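Local coordinates for protein parahox neighbor (Phaeodactylum tricornutum CCAP 1055/1, PDB 5Z5M) that probably converts 5-hydroxyisourate to (S)-allantoin in two steps, pairing a hydroxyisourate hydrolase with a stereoselective OHCU decarboxylase in one chain, at residues I25-A30 / W167-S172; A30-A35 / A58-S63; L188-G193 / L287-S292. One frame throughout, in Å; residues are numbered along the deposited sequence.

Contact 1 of 3, residues I25-A30 / W167-S172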
loop_
_atom_site.group_PDB
_atom_site.type_symbol
_atom_site.label_atom_id
_atom_site.label_comp_id
_atom_site.label_asym_id
_atom_site.label_seq_id
_atom_site.Cartn_x
_atom_site.Cartn_y
_atom_site.Cartn_z
ATOM N N ILE A 25 -26.970 28.737 9.198
ATOM C CA ILE A 25 -25.982 27.739 8.784
ATOM C C ILE A 25 -24.600 28.088 9.336
ATOM O O ILE A 25 -23.917 27.243 9.917
ATOM C CB ILE A 25 -25.910 27.626 7.249
ATOM C CG1 ILE A 25 -27.220 27.058 6.683
ATOM C CG2 ILE A 25 -24.733 26.764 6.834
ATOM C CD1 ILE A 25 -27.780 25.867 7.457
ATOM N N TYR A 26 -24.199 29.341 9.148
ATOM C CA TYR A 26 -23.036 29.887 9.830
ATOM C C TYR A 26 -23.530 30.767 10.975
ATOM O O TYR A 26 -24.420 31.604 10.796
ATOM C CB TYR A 26 -22.137 30.668 8.865
ATOM C CG TYR A 26 -21.432 29.796 7.840
ATOM C CD1 TYR A 26 -22.027 29.505 6.614
ATOM C CD2 TYR A 26 -20.170 29.269 8.096
ATOM C CE1 TYR A 26 -21.383 28.713 5.677
ATOM C CE2 TYR A 26 -19.521 28.474 7.165
ATOM C CZ TYR A 26 -20.134 28.197 5.959
ATOM O OH TYR A 26 -19.489 27.402 5.034
ATOM N N GLU A 27 -22.953 30.549 12.151
ATOM C CA GLU A 27 -23.422 31.152 13.394
ATOM C C GLU A 27 -23.408 32.673 13.370
ATOM O O GLU A 27 -22.367 33.290 13.135
ATOM C CB GLU A 27 -22.570 30.659 14.567
ATOM C CG GLU A 27 -23.226 30.805 15.925
ATOM C CD GLU A 27 -24.219 29.694 16.211
ATOM O OE1 GLU A 27 -24.349 28.776 15.372
ATOM O OE2 GLU A 27 -24.867 29.737 17.278
ATOM N N HIS A 28 -24.575 33.264 13.624
ATOM C CA HIS A 28 -24.738 34.716 13.678
ATOM C C HIS A 28 -24.169 35.378 12.436
ATOM O O HIS A 28 -23.568 36.449 12.514
ATOM C CB HIS A 28 -24.067 35.291 14.927
ATOM C CG HIS A 28 -24.569 34.700 16.208
ATOM N ND1 HIS A 28 -25.609 33.801 16.259
ATOM C CD2 HIS A 28 -24.163 34.879 17.490
ATOM C CE1 HIS A 28 -25.828 33.450 17.515
ATOM N NE2 HIS A 28 -24.964 34.091 18.280
ATOM N N SER A 29 -24.350 34.723 11.293
ATOM C CA SER A 29 -23.776 35.198 10.045
ATOM C C SER A 29 -24.801 35.146 8.924
ATOM O O SER A 29 -24.599 34.467 7.916
ATOM C CB SER A 29 -22.544 34.369 9.679
ATOM O OG SER A 29 -21.571 34.438 10.705
ATOM N N ALA A 30 -25.900 35.873 9.101
ATOM C CA ALA A 30 -26.953 35.918 8.094
ATOM C C ALA A 30 -26.450 36.547 6.794
ATOM O O ALA A 30 -27.039 36.335 5.734
ATOM C CB ALA A 30 -28.163 36.681 8.618
ATOM N N TRP A 167 -21.842 22.207 7.056
ATOM C CA TRP A 167 -22.244 21.037 6.282
ATOM C C TRP A 167 -23.183 20.151 7.098
ATOM O O TRP A 167 -24.192 19.673 6.580
ATOM C CB TRP A 167 -21.002 20.261 5.841
ATOM C CG TRP A 167 -21.267 18.991 5.089
ATOM C CD1 TRP A 167 -20.894 17.736 5.459
ATOM C CD2 TRP A 167 -21.941 18.857 3.830
ATOM N NE1 TRP A 167 -21.298 16.818 4.514
ATOM C CE2 TRP A 167 -21.937 17.485 3.498
ATOM C CE3 TRP A 167 -22.543 19.760 2.949
ATOM C CZ2 TRP A 167 -22.520 16.995 2.334
ATOM C CZ3 TRP A 167 -23.114 19.270 1.781
ATOM C CH2 TRP A 167 -23.100 17.903 1.488
ATOM N N MET A 168 -22.862 19.957 8.380
ATOM C CA MET A 168 -23.708 19.156 9.263
ATOM C C MET A 168 -25.090 19.777 9.437
ATOM O O MET A 168 -26.091 19.070 9.493
ATOM C CB MET A 168 -23.044 18.972 10.634
ATOM C CG MET A 168 -21.796 18.120 10.597
ATOM S SD MET A 168 -21.024 17.987 12.221
ATOM C CE MET A 168 -19.532 17.089 11.803
ATOM N N ARG A 169 -25.146 21.100 9.520
ATOM C CA ARG A 169 -26.425 21.774 9.701
ATOM C C ARG A 169 -27.277 21.724 8.435
ATOM O O ARG A 169 -28.495 21.545 8.507
ATOM C CB ARG A 169 -26.205 23.220 10.132
ATOM C CG ARG A 169 -25.706 23.351 11.557
ATOM C CD ARG A 169 -25.295 24.781 11.851
ATOM N NE ARG A 169 -24.901 24.955 13.243
ATOM C CZ ARG A 169 -24.274 26.028 13.709
ATOM N NH1 ARG A 169 -23.963 27.026 12.891
ATOM N NH2 ARG A 169 -23.954 26.100 14.992
ATOM N N LEU A 170 -26.633 21.883 7.282
ATOM C CA LEU A 170 -27.319 21.783 5.993
ATOM C C LEU A 170 -27.939 20.401 5.816
ATOM O O LEU A 170 -29.068 20.275 5.343
ATOM C CB LEU A 170 -26.355 22.071 4.835
ATOM C CG LEU A 170 -26.016 23.533 4.536
ATOM C CD1 LEU A 170 -24.835 23.619 3.579
ATOM C CD2 LEU A 170 -27.231 24.262 3.956
ATOM N N LEU A 171 -27.191 19.367 6.195
ATOM C CA LEU A 171 -27.656 17.984 6.064
ATOM C C LEU A 171 -28.883 17.705 6.934
ATOM O O LEU A 171 -29.753 16.912 6.563
ATOM C CB LEU A 171 -26.537 17.002 6.422
ATOM C CG LEU A 171 -25.469 16.745 5.355
ATOM C CD1 LEU A 171 -24.381 15.844 5.909
ATOM C CD2 LEU A 171 -26.082 16.123 4.113
ATOM N N SER A 172 -28.951 18.353 8.093
ATOM C CA SER A 172 -30.036 18.090 9.035
ATOM C C SER A 172 -31.301 18.869 8.680
ATOM O O SER A 172 -32.405 18.475 9.055
ATOM C CB SER A 172 -29.600 18.414 10.467
ATOM O OG SER A 172 -29.424 19.806 10.652
HETATM O O HOH W 1 -21.210 28.556 12.651
#
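Arg169 reaches from helix 151-173 across to the loop 25-30 and grips it at two points, a backbone carbonyl and a carboxylate. Its CB starts against the methyl end of Ile25, with CD1 4.1 Å away. CG stands anti to the carbonyl carbon (chi1 -72°), and the chain then runs extended from CG to NE, alongside Ile25 and pointing the opposite way. CD lies 3.4 Å from Ile25 O, and the guanidinium follows on beyond it. There NH1 donates to Ile25 O at 3.0 Å; the oxygen lies close to the guanidinium plane, but the donor approaches from above the carbonyl plane, 59° out of it. NH2 meets Glu27 OE1 at 2.7 Å in a salt bridge whose hydrogen bond is weak, its N-H pointing well off the oxygen; the carboxylate and guanidinium planes stand 40° apart. A bend in the Glu27 chain at chi2 brings OE1 toward the guanidinium. A water accepts from Glu27 N at 2.7 Å and, weakly, from Arg169 NH1, tying the same nitrogen to the turn's backbone.

The turn itself is a type II beta turn from Tyr26 to Ser29, and Ser29 OG donates to Glu27 O within it. On the apolar side of the contact, Ile25 CD1 rests on Leu170 CD2 at 3.9 Å, the two side chains crossing at about a right angle.

Tyr26 turns its CB away from the helical segment, yet its OH is hydrogen-bonded to His163, farther back on the same helix. Loop 25-30, between helices 15-22 and 30-38, is thus fastened to the last helix of the decarboxylase domain, while Met56 and Ala53 of helix 49-61 pack against Ile25 and Leu170, respectively.

Contact 2 of 3, residues A30-A35 / A58-S63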
loop_
_atom_site.group_PDB
_atom_site.type_symbol
_atom_site.label_atom_id
_atom_site.label_comp_id
_atom_site.label_asym_id
_atom_site.label_seq_id
_atom_site.Cartn_x
_atom_site.Cartn_y
_atom_site.Cartn_z
ATOM N N ALA A 30 -25.900 35.873 9.101
ATOM C CA ALA A 30 -26.953 35.918 8.094
ATOM C C ALA A 30 -26.450 36.547 6.794
ATOM O O ALA A 30 -27.039 36.335 5.734
ATOM C CB ALA A 30 -28.163 36.681 8.618
ATOM N N TRP A 31 -25.361 37.310 6.880
ATOM C CA TRP A 31 -24.785 37.951 5.702
ATOM C C TRP A 31 -24.365 36.938 4.635
ATOM O O TRP A 31 -24.365 37.255 3.444
ATOM C CB TRP A 31 -23.588 38.836 6.084
ATOM C CG TRP A 31 -22.445 38.135 6.773
ATOM C CD1 TRP A 31 -22.292 37.941 8.116
ATOM C CD2 TRP A 31 -21.281 37.570 6.152
ATOM N NE1 TRP A 31 -21.117 37.277 8.369
ATOM C CE2 TRP A 31 -20.475 37.038 7.182
ATOM C CE3 TRP A 31 -20.846 37.454 4.829
ATOM C CZ2 TRP A 31 -19.261 36.403 6.929
ATOM C CZ3 TRP A 31 -19.637 36.821 4.578
ATOM C CH2 TRP A 31 -18.861 36.302 5.624
ATOM N N VAL A 32 -24.015 35.725 5.059
ATOM C CA VAL A 32 -23.634 34.676 4.119
ATOM C C VAL A 32 -24.816 34.316 3.231
ATOM O O VAL A 32 -24.686 34.238 2.011
ATOM C CB VAL A 32 -23.137 33.398 4.828
ATOM C CG1 VAL A 32 -22.724 32.355 3.800
ATOM C CG2 VAL A 32 -21.974 33.711 5.760
ATOM N N ALA A 33 -25.968 34.095 3.857
ATOM C CA ALA A 33 -27.182 33.729 3.135
ATOM C C ALA A 33 -27.673 34.888 2.277
ATOM O O ALA A 33 -28.240 34.690 1.198
ATOM C CB ALA A 33 -28.266 33.289 4.114
ATOM N N GLU A 34 -27.443 36.103 2.765
ATOM C CA GLU A 34 -27.825 37.298 2.031
ATOM C C GLU A 34 -27.057 37.397 0.722
ATOM O O GLU A 34 -27.658 37.516 -0.343
ATOM C CB GLU A 34 -27.593 38.540 2.885
ATOM C CG GLU A 34 -28.551 38.632 4.047
ATOM C CD GLU A 34 -30.002 38.541 3.611
ATOM O OE1 GLU A 34 -30.365 39.196 2.611
ATOM O OE2 GLU A 34 -30.779 37.815 4.270
ATOM N N ALA A 35 -25.730 37.325 0.808
ATOM C CA ALA A 35 -24.880 37.328 -0.375
ATOM C C ALA A 35 -25.283 36.217 -1.348
ATOM O O ALA A 35 -25.270 36.412 -2.559
ATOM C CB ALA A 35 -23.418 37.186 0.024
ATOM N N ALA A 58 -17.729 29.415 -0.398
ATOM C CA ALA A 58 -17.019 30.377 -1.242
ATOM C C ALA A 58 -17.239 31.811 -0.768
ATOM O O ALA A 58 -16.301 32.608 -0.724
ATOM C CB ALA A 58 -17.454 30.233 -2.689
ATOM N N ILE A 59 -18.482 32.132 -0.418
ATOM C CA ILE A 59 -18.822 33.452 0.112
ATOM C C ILE A 59 -18.023 33.754 1.379
ATOM O O ILE A 59 -17.460 34.840 1.534
ATOM C CB ILE A 59 -20.333 33.562 0.405
ATOM C CG1 ILE A 59 -21.111 33.554 -0.912
ATOM C CG2 ILE A 59 -20.646 34.833 1.210
ATOM C CD1 ILE A 59 -22.616 33.529 -0.744
ATOM N N VAL A 60 -17.949 32.777 2.273
ATOM C CA VAL A 60 -17.172 32.948 3.495
ATOM C C VAL A 60 -15.686 33.120 3.185
ATOM O O VAL A 60 -15.037 34.045 3.684
ATOM C CB VAL A 60 -17.360 31.759 4.456
ATOM C CG1 VAL A 60 -16.377 31.854 5.620
ATOM C CG2 VAL A 60 -18.803 31.718 4.972
ATOM N N ASN A 61 -15.153 32.239 2.347
ATOM C CA ASN A 61 -13.726 32.242 2.044
ATOM C C ASN A 61 -13.265 33.533 1.375
ATOM O O ASN A 61 -12.114 33.944 1.529
ATOM C CB ASN A 61 -13.364 31.042 1.165
ATOM C CG ASN A 61 -13.227 29.756 1.964
ATOM O OD1 ASN A 61 -13.127 29.779 3.194
ATOM N ND2 ASN A 61 -13.222 28.627 1.268
ATOM N N LYS A 62 -14.163 34.186 0.644
ATOM C CA LYS A 62 -13.791 35.411 -0.048
ATOM C C LYS A 62 -14.003 36.658 0.816
ATOM O O LYS A 62 -13.776 37.777 0.362
ATOM C CB LYS A 62 -14.570 35.523 -1.364
ATOM C CG LYS A 62 -14.111 34.510 -2.403
ATOM C CD LYS A 62 -14.984 34.521 -3.647
ATOM C CE LYS A 62 -14.652 33.341 -4.554
ATOM N NZ LYS A 62 -15.544 33.270 -5.744
ATOM N N SER A 63 -14.431 36.461 2.060
ATOM C CA SER A 63 -14.679 37.582 2.964
ATOM C C SER A 63 -13.383 38.052 3.626
ATOM O O SER A 63 -12.361 37.377 3.542
ATOM C CB SER A 63 -15.715 37.198 4.027
ATOM O OG SER A 63 -15.189 36.264 4.960
#
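Ile59 points toward helix 30-38 and fits between Val32 and Ala35. Its CD1 touches Ala35 CB at 3.8 Å and comes to 3.5 Å from Val32 O, while CG2 leans on the same Ala35 methyl and on Trp31 CZ3, the latter at 4.0 Å. At the next residue, Val60 CG2 meets Val32 CG2 at 3.8 Å. The six-membered end of the Trp31 indole reaches just past the end of helix 49-61, where CH2 lies 3.6 Å from Ser63 CB.

What sets these groups is local. With Trp31 CG between the backbone N and carbonyl carbon (chi1 59°), the indole swings toward helix 49-61 and lays one face on Val32 CG2, 3.7 Å from the ring plane and over its centre. Ser63 is fixed by its OG, which donates to Val60 O at 2.6 Å, in the carbonyl plane and on a lone pair; Ser63 N donates to that oxygen too. Replacing Trp31 with an alanine would probably leave Ser63 CB and Ile59 CG2 without their aromatic neighbour and open a gap beside Val32.

Farther out, Gln67 of helix 65-73 touches Trp31, and Tyr26 packs on both valines. This is apolar helix-helix packing within the all-helical OHCU decarboxylase domain.

Contact 3 of 3, residues L188-G193 / L287-S292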
loop_
_atom_site.group_PDB
_atom_site.type_symbol
_atom_site.label_atom_id
_atom_site.label_comp_id
_atom_site.label_asym_id
_atom_site.label_seq_id
_atom_site.Cartn_x
_atom_site.Cartn_y
_atom_site.Cartn_z
ATOM N N LEU A 188 -8.901 -6.609 -5.508
ATOM C CA LEU A 188 -7.751 -7.019 -6.303
ATOM C C LEU A 188 -6.813 -7.924 -5.516
ATOM O O LEU A 188 -6.373 -7.570 -4.423
ATOM C CB LEU A 188 -6.983 -5.798 -6.792
ATOM C CG LEU A 188 -5.701 -6.154 -7.541
ATOM C CD1 LEU A 188 -5.988 -6.412 -9.008
ATOM C CD2 LEU A 188 -4.668 -5.057 -7.364
ATOM N N ASP A 189 -6.510 -9.086 -6.090
ATOM C CA ASP A 189 -5.578 -10.054 -5.518
ATOM C C ASP A 189 -4.155 -9.664 -5.924
ATOM O O ASP A 189 -3.743 -9.909 -7.054
ATOM C CB ASP A 189 -5.942 -11.465 -6.010
ATOM C CG ASP A 189 -5.001 -12.557 -5.506
ATOM O OD1 ASP A 189 -3.982 -12.267 -4.846
ATOM O OD2 ASP A 189 -5.292 -13.733 -5.809
ATOM N N THR A 190 -3.400 -9.051 -5.012
ATOM C CA THR A 190 -2.077 -8.548 -5.371
ATOM C C THR A 190 -1.013 -9.639 -5.355
ATOM O O THR A 190 0.113 -9.425 -5.807
ATOM C CB THR A 190 -1.633 -7.402 -4.432
ATOM O OG1 THR A 190 -1.639 -7.864 -3.076
ATOM C CG2 THR A 190 -2.575 -6.223 -4.563
ATOM N N GLY A 191 -1.367 -10.807 -4.833
ATOM C CA GLY A 191 -0.458 -11.935 -4.835
ATOM C C GLY A 191 -0.423 -12.599 -6.201
ATOM O O GLY A 191 0.608 -13.114 -6.622
ATOM N N ASN A 192 -1.555 -12.556 -6.900
ATOM C CA ASN A 192 -1.696 -13.190 -8.205
ATOM C C ASN A 192 -1.884 -12.206 -9.358
ATOM O O ASN A 192 -1.796 -12.591 -10.519
ATOM C CB ASN A 192 -2.871 -14.172 -8.173
ATOM C CG ASN A 192 -2.632 -15.321 -7.218
ATOM O OD1 ASN A 192 -1.521 -15.843 -7.128
ATOM N ND2 ASN A 192 -3.670 -15.719 -6.492
ATOM N N GLY A 193 -2.141 -10.940 -9.041
ATOM C CA GLY A 193 -2.252 -9.904 -10.058
ATOM C C GLY A 193 -3.533 -9.943 -10.875
ATOM O O GLY A 193 -3.550 -9.575 -12.053
ATOM N N LEU A 287 -7.300 -4.071 -1.666
ATOM C CA LEU A 287 -6.113 -4.672 -2.268
ATOM C C LEU A 287 -5.621 -5.730 -1.298
ATOM O O LEU A 287 -5.344 -5.405 -0.154
ATOM C CB LEU A 287 -5.023 -3.627 -2.524
ATOM C CG LEU A 287 -5.119 -2.670 -3.718
ATOM C CD1 LEU A 287 -6.379 -1.820 -3.677
ATOM C CD2 LEU A 287 -3.879 -1.784 -3.770
ATOM N N VAL A 288 -5.522 -6.990 -1.716
ATOM C CA VAL A 288 -5.244 -8.029 -0.723
ATOM C C VAL A 288 -4.364 -9.188 -1.218
ATOM O O VAL A 288 -4.441 -9.600 -2.373
ATOM C CB VAL A 288 -6.576 -8.600 -0.170
ATOM C CG1 VAL A 288 -7.404 -9.257 -1.283
ATOM C CG2 VAL A 288 -6.329 -9.574 0.968
ATOM N N SER A 289 -3.503 -9.676 -0.327
ATOM C CA SER A 289 -2.790 -10.939 -0.500
ATOM C C SER A 289 -3.010 -11.705 0.807
ATOM O O SER A 289 -3.632 -11.169 1.725
ATOM C CB SER A 289 -1.303 -10.708 -0.798
ATOM O OG SER A 289 -0.578 -10.360 0.375
ATOM N N PRO A 290 -2.530 -12.959 0.907
ATOM C CA PRO A 290 -2.694 -13.603 2.216
ATOM C C PRO A 290 -1.927 -12.906 3.346
ATOM O O PRO A 290 -2.172 -13.203 4.522
ATOM C CB PRO A 290 -2.137 -15.015 1.984
ATOM C CG PRO A 290 -2.334 -15.253 0.539
ATOM C CD PRO A 290 -2.098 -13.920 -0.123
ATOM N N TRP A 291 -1.025 -11.991 2.998
ATOM C CA TRP A 291 -0.078 -11.448 3.971
ATOM C C TRP A 291 -0.111 -9.930 4.059
ATOM O O TRP A 291 0.710 -9.325 4.749
ATOM C CB TRP A 291 1.341 -11.904 3.626
ATOM C CG TRP A 291 1.415 -13.358 3.268
ATOM C CD1 TRP A 291 1.462 -13.888 2.010
ATOM C CD2 TRP A 291 1.439 -14.472 4.174
ATOM N NE1 TRP A 291 1.518 -15.258 2.078
ATOM C CE2 TRP A 291 1.506 -15.641 3.395
ATOM C CE3 TRP A 291 1.413 -14.591 5.567
ATOM C CZ2 TRP A 291 1.545 -16.916 3.960
ATOM C CZ3 TRP A 291 1.456 -15.863 6.129
ATOM C CH2 TRP A 291 1.517 -17.004 5.327
ATOM N N SER A 292 -1.063 -9.312 3.371
ATOM C CA SER A 292 -1.126 -7.853 3.340
ATOM C C SER A 292 -2.465 -7.375 2.827
ATOM O O SER A 292 -3.131 -8.077 2.067
ATOM C CB SER A 292 -0.008 -7.297 2.457
ATOM O OG SER A 292 -0.269 -7.599 1.093
HETATM O O HOH W 2 -1.739 -6.364 -0.791
#
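Leu188-Asp189 and Leu287-Val288 run as parallel strands, joined by Val288 N to Leu188 O at 2.9 Å and by Thr190 N to Val288 O, also 2.9 Å. Leu188 and Leu287 share one face of the sheet, their side chains meeting loosely, CD2 to CG 4.4 Å, and Tyr296 of the fourth subunit packs on both. Asp189 and Val288 occupy the other face, with Val288 against Cys249 and Phe253 of helix 249-256.

Past the strand, Thr190 crosses Leu287 at about a right angle, CG2 lying 4.1 Å from Leu287 CB. Its OG1 and Ser292 OG share a single water, 2.7 Å from each. Asp189 folds its own loop: with CG anti to the backbone nitrogen (chi1 178°), the carboxylate reaches forward to the N-H groups that follow. OD1 accepts from Gly191 N at 3.0 Å and from Asn192 N, both from the same face of the carboxylate, making an Asx turn and Asx motif. OD2 takes Asn192 ND2 at 2.7 Å on its syn side and is also hydrogen-bonded to Tyr252 OH. In the other segment Ser289 OG accepts from Trp291 N in an ST turn, and also bonds Thr190 O of the third subunit, a pairing returned by that subunit's Ser289.

With so many donors around it, the buried carboxylate is probably kept ionised, and the turns after strands 182-189 and 281-289 are probably held in shape where subunits meet.

Contacts 1 and 2 belong to the helical decarboxylase domain and contact 3 to the transthyretin-like domain, on opposite sides of the chain's centre; the centres of contacts 1 and 3 are about 44 Å apart. The first two share Ala30 and touch through Tyr26. Helix 49-61, a partner in contact 2, also backs contact 1. Contact 1 is buried yet leans on charge, contact 2 is partly buried and apolar across its helices, and contact 3 is buried and dominated by backbone hydrogen bonds and polar turns. Of the three, contact 3 is the most involved with other subunits, three of which reach it.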